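Local coordinates for GH26C (Muricauda sp. MAR_2010_75, PDB 6Q78), which probably hydrolyses internal beta-1,4-mannosidic linkages of mannan-type polysaccharides, as an endo-beta-mannanase of glycoside hydrolase family 26, at residues F89-Q94 with Y374-T379; D292-D297 with R327-S332; K316-S321 with T361-K366; F351-L356 with F393-S398. All blocks are in the same frame, centred on the assembly; numbering follows the deposited sequence.

Contact 1: F89-Q94 with Y374-T379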
# COMPACT_ATOMS: atom_id res chain seq x y z
N PHE A 89 -2.45 7.43 12.25
CA PHE A 89 -2.65 7.53 13.70
C PHE A 89 -1.38 7.84 14.50
O PHE A 89 -1.48 7.99 15.73
CB PHE A 89 -3.32 6.25 14.23
CG PHE A 89 -4.67 5.94 13.59
CD1 PHE A 89 -5.63 6.91 13.41
CD2 PHE A 89 -4.96 4.64 13.21
CE1 PHE A 89 -6.85 6.62 12.83
CE2 PHE A 89 -6.19 4.34 12.61
CZ PHE A 89 -7.14 5.34 12.42
N SER A 90 -0.24 8.02 13.83
CA SER A 90 1.04 8.22 14.52
C SER A 90 1.93 9.31 13.92
O SER A 90 2.96 9.65 14.53
CB SER A 90 1.83 6.91 14.52
OG SER A 90 2.03 6.42 13.18
N SER A 91 1.59 9.86 12.74
CA SER A 91 2.40 10.89 12.10
C SER A 91 1.49 12.04 11.71
O SER A 91 0.47 11.83 11.04
CB SER A 91 3.13 10.33 10.87
OG SER A 91 4.19 11.22 10.47
N PHE A 92 1.81 13.24 12.19
CA PHE A 92 0.93 14.38 12.07
C PHE A 92 1.71 15.59 11.61
O PHE A 92 2.87 15.78 12.00
CB PHE A 92 0.30 14.71 13.44
CG PHE A 92 -0.23 13.50 14.18
CD1 PHE A 92 0.58 12.80 15.06
CD2 PHE A 92 -1.54 13.08 13.98
CE1 PHE A 92 0.09 11.69 15.75
CE2 PHE A 92 -2.04 11.98 14.67
CZ PHE A 92 -1.23 11.29 15.55
N TYR A 93 1.03 16.46 10.85
CA TYR A 93 1.59 17.77 10.56
C TYR A 93 1.95 18.49 11.85
O TYR A 93 1.14 18.56 12.79
CB TYR A 93 0.57 18.60 9.76
CG TYR A 93 1.01 19.98 9.38
CD1 TYR A 93 2.00 20.17 8.41
CD2 TYR A 93 0.43 21.09 9.97
CE1 TYR A 93 2.40 21.45 8.05
CE2 TYR A 93 0.84 22.37 9.62
CZ TYR A 93 1.81 22.51 8.66
OH TYR A 93 2.23 23.79 8.30
N GLN A 94 3.18 19.02 11.89
CA GLN A 94 3.73 19.74 13.04
C GLN A 94 3.69 18.92 14.33
O GLN A 94 3.76 19.47 15.43
CB GLN A 94 3.13 21.14 13.20
CG GLN A 94 3.45 22.01 12.00
CD GLN A 94 3.05 23.46 12.18
OE1 GLN A 94 2.05 23.77 12.84
NE2 GLN A 94 3.83 24.36 11.59
N TYR A 374 2.49 9.93 4.36
CA TYR A 374 2.26 10.55 5.66
C TYR A 374 2.48 12.07 5.64
O TYR A 374 3.21 12.62 4.80
CB TYR A 374 3.05 9.89 6.80
CG TYR A 374 4.53 9.65 6.63
CD1 TYR A 374 5.43 10.71 6.46
CD2 TYR A 374 5.04 8.36 6.68
CE1 TYR A 374 6.82 10.46 6.36
CE2 TYR A 374 6.40 8.12 6.57
CZ TYR A 374 7.26 9.15 6.42
OH TYR A 374 8.63 8.90 6.31
N ASN A 375 1.86 12.74 6.60
CA ASN A 375 2.22 14.11 6.96
C ASN A 375 3.29 14.06 8.03
O ASN A 375 3.26 13.18 8.89
CB ASN A 375 1.00 14.82 7.55
CG ASN A 375 -0.09 15.13 6.53
OD1 ASN A 375 0.11 15.08 5.32
ND2 ASN A 375 -1.28 15.48 7.05
N TYR A 376 4.25 14.99 7.98
CA TYR A 376 5.38 14.90 8.90
C TYR A 376 6.03 16.26 9.05
O TYR A 376 6.39 16.88 8.04
CB TYR A 376 6.41 13.90 8.33
CG TYR A 376 7.63 13.71 9.20
CD1 TYR A 376 7.58 12.93 10.35
CD2 TYR A 376 8.83 14.31 8.87
CE1 TYR A 376 8.71 12.76 11.15
CE2 TYR A 376 9.95 14.14 9.66
CZ TYR A 376 9.88 13.37 10.79
OH TYR A 376 11.01 13.20 11.57
N GLN A 377 6.17 16.73 10.29
CA GLN A 377 6.79 18.02 10.57
C GLN A 377 6.14 19.12 9.74
O GLN A 377 4.93 19.28 9.81
CB GLN A 377 8.32 17.94 10.41
CG GLN A 377 8.92 16.93 11.37
CD GLN A 377 10.44 16.92 11.38
OE1 GLN A 377 11.09 17.38 10.44
NE2 GLN A 377 11.01 16.40 12.47
N ASP A 378 6.91 19.87 8.93
CA ASP A 378 6.32 20.97 8.17
C ASP A 378 5.88 20.60 6.77
O ASP A 378 5.61 21.50 5.96
CB ASP A 378 7.31 22.14 8.10
CG ASP A 378 7.48 22.82 9.42
OD1 ASP A 378 6.46 23.04 10.11
OD2 ASP A 378 8.64 23.13 9.77
N THR A 379 5.77 19.31 6.46
CA THR A 379 5.44 18.85 5.12
C THR A 379 4.16 18.05 5.18
O THR A 379 4.04 17.12 5.98
CB THR A 379 6.58 17.99 4.56
OG1 THR A 379 7.77 18.80 4.50
CG2 THR A 379 6.25 17.52 3.16
O HOH W 1 0.20 10.80 8.31
O HOH W 2 5.52 15.20 12.64
O HOH W 3 4.48 23.98 6.08
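Ser91 and Asn375 show how one hydroxyl can tie two irregular loops together: the Ser91 OG donates to the backbone Asn375 O at 2.7 Å, meeting the carbonyl fairly straight on, at a C=O...OG angle of 158°. With its OG anti to the backbone N (chi1 -164°), Ser91 directs the hydroxyl at the 374-379 loop, where it also lies at the edge of the Tyr376 ring, in plane, 3.8 Å from CD1. Two residues on, the Tyr93 ring lies obliquely against the turn, its CD1 3.4 Å from Gln377 O, and Gln94 CG rests over one of its faces. That same carbonyl, Gln377 O, is gripped by the backbone Gln94 N at 2.7 Å. Gln94 then reaches out with an extended chain, and its NE2 meets Asp378 OD1 at 3.3 Å, almost along the C-O axis of the carboxylate; the acceptor lies in the amide plane, while amide and carboxylate are turned 68° apart. Water joins the loops further, one molecule linking Phe92 O to Gln377 N and another bridging Tyr93 OH and Asp378 O. The Asn375 amide is held elsewhere, by Cys381, Thr382 and Asp101. The turn itself, Tyr376 to Thr379, is a type II' beta turn, and the whole joins the loops following strands 81-86 and 369-372, at the C-terminal end of the TIM barrel, where glycoside hydrolases of this clan carry their active sites.

Contact 2: D292-D297 with R327-S332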
# COMPACT_ATOMS: atom_id res chain seq x y z
N ASP A 292 -2.90 -10.24 -5.81
CA ASP A 292 -4.33 -9.95 -5.59
C ASP A 292 -4.70 -8.53 -6.00
O ASP A 292 -5.81 -8.29 -6.51
CB ASP A 292 -4.65 -10.07 -4.11
CG ASP A 292 -4.59 -11.51 -3.60
OD1 ASP A 292 -5.32 -12.38 -4.18
OD2 ASP A 292 -3.84 -11.76 -2.62
N ILE A 293 -3.82 -7.57 -5.71
CA ILE A 293 -4.05 -6.15 -5.96
C ILE A 293 -3.01 -5.67 -6.96
O ILE A 293 -1.81 -5.84 -6.73
CB ILE A 293 -4.01 -5.34 -4.66
CG1 ILE A 293 -5.25 -5.71 -3.81
CG2 ILE A 293 -3.96 -3.82 -5.01
CD1 ILE A 293 -5.05 -5.70 -2.30
N MET A 294 -3.48 -5.10 -8.05
CA MET A 294 -2.62 -4.47 -9.05
C MET A 294 -2.61 -2.99 -8.73
O MET A 294 -3.63 -2.30 -8.86
CB MET A 294 -3.17 -4.69 -10.46
CG MET A 294 -2.88 -6.07 -10.97
SD MET A 294 -3.70 -6.37 -12.53
CE MET A 294 -2.54 -7.59 -13.18
N GLY A 295 -1.45 -2.49 -8.29
CA GLY A 295 -1.32 -1.11 -7.91
C GLY A 295 -0.28 -0.36 -8.75
O GLY A 295 0.38 -0.90 -9.64
N MET A 296 -0.21 0.94 -8.48
CA MET A 296 0.90 1.77 -8.92
C MET A 296 1.01 2.93 -7.95
O MET A 296 0.02 3.33 -7.32
CB MET A 296 0.72 2.31 -10.35
CG MET A 296 -0.45 3.30 -10.42
SD MET A 296 -0.60 4.05 -12.06
CE MET A 296 1.01 4.89 -12.22
N ASP A 297 2.23 3.46 -7.83
CA ASP A 297 2.49 4.69 -7.09
C ASP A 297 2.67 5.83 -8.09
O ASP A 297 3.29 5.66 -9.15
CB ASP A 297 3.73 4.56 -6.22
CG ASP A 297 3.57 3.52 -5.13
OD1 ASP A 297 2.44 3.02 -4.99
OD2 ASP A 297 4.54 3.24 -4.41
N ARG A 327 -8.29 -9.62 -15.23
CA ARG A 327 -7.68 -10.70 -14.47
C ARG A 327 -8.36 -10.94 -13.13
O ARG A 327 -7.91 -11.77 -12.35
CB ARG A 327 -6.18 -10.45 -14.30
CG ARG A 327 -5.44 -10.58 -15.65
CD ARG A 327 -4.22 -9.72 -15.70
NE ARG A 327 -3.60 -9.79 -17.02
CZ ARG A 327 -2.49 -10.49 -17.28
NH1 ARG A 327 -1.89 -11.18 -16.32
NH2 ARG A 327 -1.99 -10.49 -18.51
N VAL A 328 -9.49 -10.27 -12.89
CA VAL A 328 -10.23 -10.37 -11.63
C VAL A 328 -9.34 -10.05 -10.44
O VAL A 328 -9.24 -10.83 -9.49
CB VAL A 328 -10.97 -11.73 -11.48
CG1 VAL A 328 -12.03 -11.62 -10.43
CG2 VAL A 328 -11.57 -12.15 -12.83
N LYS A 329 -8.68 -8.90 -10.51
CA LYS A 329 -7.86 -8.33 -9.44
C LYS A 329 -8.53 -7.06 -8.94
O LYS A 329 -9.50 -6.58 -9.51
CB LYS A 329 -6.45 -7.99 -9.93
CG LYS A 329 -5.68 -9.16 -10.59
CD LYS A 329 -5.66 -10.36 -9.68
CE LYS A 329 -4.79 -11.47 -10.27
NZ LYS A 329 -4.96 -12.72 -9.48
N ILE A 330 -7.97 -6.50 -7.86
CA ILE A 330 -8.38 -5.19 -7.37
C ILE A 330 -7.32 -4.18 -7.83
O ILE A 330 -6.12 -4.38 -7.58
CB ILE A 330 -8.44 -5.19 -5.83
CG1 ILE A 330 -9.53 -6.17 -5.36
CG2 ILE A 330 -8.72 -3.79 -5.26
CD1 ILE A 330 -9.20 -6.74 -3.97
N ALA A 331 -7.76 -3.10 -8.49
CA ALA A 331 -6.80 -2.07 -8.86
C ALA A 331 -6.69 -0.99 -7.77
O ALA A 331 -7.61 -0.79 -6.97
CB ALA A 331 -7.18 -1.42 -10.20
N SER A 332 -5.54 -0.30 -7.75
CA SER A 332 -5.34 0.73 -6.72
C SER A 332 -4.25 1.70 -7.13
O SER A 332 -3.28 1.32 -7.79
CB SER A 332 -4.97 0.12 -5.35
OG SER A 332 -4.45 1.10 -4.44
O HOH W 4 -5.82 -12.97 -6.78
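A right-handed beta-alpha-beta unit of the TIM barrel closes here, its two strands, 293-298 and 330-336, lying side by side and parallel after the intervening helix 306-327. The axes of the two short strand segments approach to 4.6 Å, 12° from parallel, and the backbones alternate as parallel strands do: Ile330 N gives to Asp292 O at 3.1 Å, Met294 N to Ile330 O at 2.8 Å, and Ser332 N to Met294 O at 3.0 Å. The first of these is nearly straight, 172° at the hydrogen. Side chains then sort by face. Ile293 and Ile330 share one, CG1 of the former 3.8 Å from CB of the latter, with Ser332 CB beside Ile293 CG2. Met294 and Ala331 point to the other. Beyond CG the Met294 chain is extended, which carries SD obliquely across the Lys329 chain, 3.9 Å from its CG, and brings CE across Arg327 at about a right angle, 3.7 Å from CD. Replacing Met294 by an alanine removes SD and CE, and would probably leave a gap beside the aliphatic parts of Lys329 and Arg327. The Lys329 NZ bonds to Val291 O and Asp288 O, and a water links it to Asp292 OD1, whose carboxylate also receives Val58 N and Phe267 N. Around the pair, strand 265-269 flanks 293-298 on its far edge, helix 64-76 packs Phe70 and Leu73 against Ile330, and helix 306-327 lies over Met294 and Ala331 through Val320, Leu323 and Ala324.

Contact 3: K316-S321 with T361-K366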
# COMPACT_ATOMS: atom_id res chain seq x y z
N LYS A 316 -2.31 6.00 -17.10
CA LYS A 316 -1.61 4.89 -16.49
C LYS A 316 -2.53 4.14 -15.53
O LYS A 316 -2.54 2.90 -15.52
CB LYS A 316 -0.36 5.43 -15.79
CG LYS A 316 0.69 6.00 -16.77
CD LYS A 316 1.73 6.80 -15.98
CE LYS A 316 2.69 7.53 -16.91
NZ LYS A 316 3.69 8.27 -16.04
N LEU A 317 -3.36 4.86 -14.76
CA LEU A 317 -4.28 4.17 -13.86
C LEU A 317 -5.31 3.36 -14.63
O LEU A 317 -5.78 2.32 -14.12
CB LEU A 317 -4.92 5.15 -12.87
CG LEU A 317 -5.56 4.55 -11.61
CD1 LEU A 317 -4.56 3.69 -10.84
CD2 LEU A 317 -6.10 5.65 -10.71
N LYS A 318 -5.70 3.83 -15.84
CA LYS A 318 -6.66 3.08 -16.65
C LYS A 318 -6.07 1.77 -17.11
O LYS A 318 -6.79 0.75 -17.21
CB LYS A 318 -7.13 3.93 -17.83
CG LYS A 318 -8.16 3.22 -18.72
CD LYS A 318 -9.49 3.01 -17.97
CE LYS A 318 -10.57 2.49 -18.95
NZ LYS A 318 -11.80 2.04 -18.22
N ILE A 319 -4.77 1.76 -17.41
CA ILE A 319 -4.10 0.50 -17.74
C ILE A 319 -4.22 -0.48 -16.58
O ILE A 319 -4.53 -1.66 -16.78
CB ILE A 319 -2.62 0.76 -18.06
CG1 ILE A 319 -2.46 1.46 -19.42
CG2 ILE A 319 -1.84 -0.53 -18.00
CD1 ILE A 319 -1.02 1.97 -19.63
N VAL A 320 -3.86 -0.03 -15.38
CA VAL A 320 -3.99 -0.88 -14.19
C VAL A 320 -5.44 -1.34 -14.04
O VAL A 320 -5.71 -2.51 -13.77
CB VAL A 320 -3.49 -0.14 -12.94
CG1 VAL A 320 -3.60 -1.01 -11.65
CG2 VAL A 320 -2.03 0.34 -13.16
N SER A 321 -6.37 -0.39 -14.13
CA SER A 321 -7.78 -0.72 -13.94
C SER A 321 -8.28 -1.72 -14.99
O SER A 321 -9.02 -2.66 -14.66
CB SER A 321 -8.60 0.57 -13.96
OG SER A 321 -10.00 0.34 -13.96
N THR A 361 -11.01 8.98 -11.61
CA THR A 361 -12.36 8.64 -12.03
C THR A 361 -12.59 8.73 -13.53
O THR A 361 -13.48 8.06 -14.05
CB THR A 361 -13.41 9.52 -11.30
OG1 THR A 361 -13.19 10.91 -11.61
CG2 THR A 361 -13.36 9.31 -9.81
N HIS A 362 -11.87 9.59 -14.25
CA HIS A 362 -12.20 9.81 -15.66
C HIS A 362 -12.05 8.51 -16.44
O HIS A 362 -11.20 7.67 -16.12
CB HIS A 362 -11.24 10.85 -16.26
CG HIS A 362 -11.50 11.18 -17.69
ND1 HIS A 362 -12.54 11.98 -18.09
CD2 HIS A 362 -10.84 10.83 -18.82
CE1 HIS A 362 -12.52 12.10 -19.41
NE2 HIS A 362 -11.50 11.41 -19.88
N ASN A 363 -12.87 8.36 -17.48
CA ASN A 363 -12.75 7.21 -18.37
C ASN A 363 -13.01 5.89 -17.64
O ASN A 363 -12.39 4.87 -17.94
CB ASN A 363 -11.41 7.19 -19.11
CG ASN A 363 -11.45 6.35 -20.39
OD1 ASN A 363 -12.51 6.16 -21.00
ND2 ASN A 363 -10.28 5.85 -20.80
N ASP A 364 -13.90 5.92 -16.65
CA ASP A 364 -14.37 4.69 -16.00
C ASP A 364 -13.24 3.88 -15.34
O ASP A 364 -13.26 2.65 -15.35
CB ASP A 364 -15.17 3.83 -16.98
CG ASP A 364 -16.40 4.56 -17.48
OD1 ASP A 364 -17.29 4.82 -16.64
OD2 ASP A 364 -16.48 4.88 -18.69
N VAL A 365 -12.25 4.56 -14.76
CA VAL A 365 -11.28 3.89 -13.89
C VAL A 365 -12.03 3.26 -12.71
O VAL A 365 -12.96 3.86 -12.14
CB VAL A 365 -10.22 4.91 -13.42
CG1 VAL A 365 -9.37 4.38 -12.25
CG2 VAL A 365 -9.30 5.34 -14.59
N LYS A 366 -11.64 2.04 -12.35
CA LYS A 366 -12.19 1.31 -11.20
C LYS A 366 -11.05 0.92 -10.27
O LYS A 366 -10.22 0.07 -10.62
CB LYS A 366 -12.95 0.06 -11.66
CG LYS A 366 -14.18 0.35 -12.48
CD LYS A 366 -14.85 -0.94 -12.92
CE LYS A 366 -16.02 -0.65 -13.84
NZ LYS A 366 -16.54 -1.91 -14.43
O HOH W 5 -10.40 -2.41 -12.12
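The loop 361-366 runs beside one flank of helix 316-321, with the CA atoms of Lys318 and Val365 5.4 Å apart and those of Ser321 and Lys366 5.6 Å apart. Asn363 and Asp364 both have positive phi, which bends the chain so that their carbonyls face the helix. Lys318 exploits this: CG lies anti to the backbone N (chi1 -179°) and the chain bends at chi2, carrying the ammonium to Asn363 O, 2.9 Å from NZ, in the carbonyl plane. A weak second bond runs from NZ to Asp364 O at 3.3 Å. On the way the Lys318 methylenes cross the Asn363 side chain at about a right angle, CE standing 3.8 Å from ND2. With an alanine in place of Lys318, the Asn363 carbonyl would probably be left without its ammonium mate and the bend of the loop less firmly held to the helix. Val365 wedges in between with its two methyls divided: CG1 touches Leu317 CD2 at 3.8 Å, while CG2 lies over the Lys318 backbone, 4.0 Å from CA. One turn further along the helix, the Ser321 hydroxyl accepts from Lys366 N at 2.9 Å with an angle of 162° at the hydrogen, and a water joins Ser321 O to Lys366 O. The Lys366 chain extends away to a salt bridge with Glu325. In this TIM barrel, whose successive helices pack side by side round the strands, the contact fastens the loop leading from helix 351-361 into strand 369-372 to the preceding helix, 306-327.

Contact 4: F351-L356 with F393-S398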
# COMPACT_ATOMS: atom_id res chain seq x y z
N PHE A 351 -5.96 21.09 -6.62
CA PHE A 351 -5.27 19.81 -6.74
C PHE A 351 -6.19 18.62 -6.50
O PHE A 351 -6.23 17.67 -7.29
CB PHE A 351 -4.08 19.70 -5.79
CG PHE A 351 -3.45 18.36 -5.83
CD1 PHE A 351 -2.73 17.96 -6.96
CD2 PHE A 351 -3.66 17.43 -4.82
CE1 PHE A 351 -2.20 16.69 -7.05
CE2 PHE A 351 -3.12 16.15 -4.90
CZ PHE A 351 -2.39 15.77 -6.04
N PHE A 352 -6.88 18.60 -5.36
CA PHE A 352 -7.61 17.38 -5.02
C PHE A 352 -8.84 17.21 -5.89
O PHE A 352 -9.13 16.10 -6.37
CB PHE A 352 -8.02 17.40 -3.53
CG PHE A 352 -6.85 17.38 -2.58
CD1 PHE A 352 -6.11 16.21 -2.39
CD2 PHE A 352 -6.51 18.52 -1.87
CE1 PHE A 352 -5.01 16.19 -1.52
CE2 PHE A 352 -5.41 18.50 -0.97
CZ PHE A 352 -4.66 17.32 -0.80
N THR A 353 -9.59 18.28 -6.09
CA THR A 353 -10.87 18.16 -6.79
C THR A 353 -10.69 18.06 -8.29
O THR A 353 -11.39 17.28 -8.95
CB THR A 353 -11.75 19.35 -6.42
OG1 THR A 353 -12.00 19.32 -5.00
CG2 THR A 353 -13.05 19.29 -7.18
N ASN A 354 -9.75 18.83 -8.87
CA ASN A 354 -9.64 18.95 -10.32
C ASN A 354 -8.53 18.09 -10.91
O ASN A 354 -8.54 17.84 -12.13
CB ASN A 354 -9.35 20.39 -10.71
CG ASN A 354 -10.44 21.34 -10.25
OD1 ASN A 354 -11.62 20.97 -10.24
ND2 ASN A 354 -10.05 22.54 -9.85
N ASN A 355 -7.55 17.69 -10.11
CA ASN A 355 -6.41 16.94 -10.61
C ASN A 355 -6.48 15.50 -10.14
O ASN A 355 -6.69 14.59 -10.94
CB ASN A 355 -5.08 17.59 -10.20
CG ASN A 355 -4.86 18.94 -10.85
OD1 ASN A 355 -5.77 19.52 -11.48
ND2 ASN A 355 -3.63 19.46 -10.73
N LEU A 356 -6.31 15.25 -8.85
CA LEU A 356 -6.34 13.89 -8.34
C LEU A 356 -7.68 13.22 -8.61
O LEU A 356 -7.73 12.11 -9.14
CB LEU A 356 -6.01 13.88 -6.85
CG LEU A 356 -6.12 12.48 -6.24
CD1 LEU A 356 -5.08 11.50 -6.86
CD2 LEU A 356 -5.89 12.58 -4.75
N PHE A 393 -9.66 20.04 -0.40
CA PHE A 393 -9.71 18.68 0.13
C PHE A 393 -11.12 18.34 0.60
O PHE A 393 -11.57 17.25 0.41
CB PHE A 393 -8.71 18.53 1.27
CG PHE A 393 -8.51 17.11 1.72
CD1 PHE A 393 -7.77 16.26 0.97
CD2 PHE A 393 -9.03 16.66 2.88
CE1 PHE A 393 -7.54 14.95 1.38
CE2 PHE A 393 -8.84 15.37 3.30
CZ PHE A 393 -8.07 14.50 2.55
N MET A 394 -11.81 19.28 1.22
CA MET A 394 -13.17 19.03 1.67
C MET A 394 -14.09 18.76 0.51
O MET A 394 -14.93 17.91 0.58
CB MET A 394 -13.70 20.23 2.46
CG MET A 394 -13.03 20.40 3.80
SD MET A 394 -13.32 19.06 4.97
CE MET A 394 -14.99 18.55 4.63
N GLU A 395 -13.92 19.50 -0.57
CA GLU A 395 -14.71 19.28 -1.74
C GLU A 395 -14.45 17.89 -2.31
O GLU A 395 -15.36 17.20 -2.68
CB GLU A 395 -14.49 20.37 -2.79
CG GLU A 395 -15.40 20.20 -3.99
CD GLU A 395 -15.30 21.31 -5.00
OE1 GLU A 395 -14.47 22.21 -4.83
OE2 GLU A 395 -16.05 21.23 -5.96
N PHE A 396 -13.18 17.50 -2.34
CA PHE A 396 -12.80 16.18 -2.83
C PHE A 396 -13.43 15.07 -1.99
O PHE A 396 -14.05 14.16 -2.54
CB PHE A 396 -11.27 16.10 -2.87
CG PHE A 396 -10.69 14.70 -2.95
CD1 PHE A 396 -10.92 13.89 -4.05
CD2 PHE A 396 -9.88 14.22 -1.93
CE1 PHE A 396 -10.36 12.61 -4.13
CE2 PHE A 396 -9.32 12.95 -1.99
CZ PHE A 396 -9.55 12.15 -3.11
N VAL A 397 -13.30 15.13 -0.66
CA VAL A 397 -13.80 14.04 0.18
C VAL A 397 -15.32 14.01 0.25
O VAL A 397 -15.90 13.02 0.70
CB VAL A 397 -13.15 13.92 1.58
CG1 VAL A 397 -11.64 13.78 1.47
CG2 VAL A 397 -13.56 15.10 2.48
N SER A 398 -15.97 15.09 -0.16
CA SER A 398 -17.42 15.12 -0.24
C SER A 398 -17.96 14.49 -1.51
O SER A 398 -19.18 14.31 -1.61
CB SER A 398 -17.91 16.56 -0.11
OG SER A 398 -17.41 17.11 1.10
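Aromatic packing dominates the meeting of Phe352 with Phe393 and Phe396. Phe352 and Phe393 form a T-shaped pair: the edge of Phe393 points at the face of Phe352, the ring centroids 4.8 Å apart and the planes at 77°. Phe393 CD1 sits over the centre of the Phe352 ring, 3.5 Å above its plane, while the opposite face of that ring is met by Phe351 CD2 nearer the rim. The Phe352 ring is thus clasped on both faces. Apolar contacts continue along the interface. Phe352 CB packs on Phe396 CB at 3.6 Å, and Leu356 CD2 reaches Phe396 CZ at 4.0 Å; because Phe396 holds CG anti to its own N (chi1 162°), CZ is carried to the Leu356 methyl. The polar contact is between Thr353, which is buried, and the exposed Glu395; the two side chains cross at about a right angle, Thr353 CG2 lying 3.7 Å from the carboxylate carbon CD of Glu395. Thr353 OG1 stands 3.5 Å from Glu395 CB, but its bonding partner is Asp392, whose carboxylate also receives Phe352 N. The segment axes approach to 7.7 Å and are inclined at 57°. Helix 390-397 is thereby laid against helix 351-361, with Phe372 of strand 369-372 touching Leu356, Phe393 and Phe396, Met105 and Thr106 of helix 101-106 flanking Phe393, and Val402 of strand 402-403 against Phe396.

Followed from the N terminus, the chain opens contact 1 at 89-94 and closes it only at 374-379, a span that holds contacts 2 and 3 entirely and joins the loops after strands 81-86 and 369-372. Contact 2, pairing strands 293-298 and 330-336, begins at 292-297 and closes at 327-332; contact 3 starts between these, at 316-321, and ends beyond them at 361-366, so the two cross. It ties helix 306-327 to the loop before strand 369-372. They also touch, Val320 and Ser321 lying against Met294 and Ala331. Contact 4, between helices 351-361 and 390-397, opens before contacts 3 and 1 have closed and crosses both; it follows contact 2 in series.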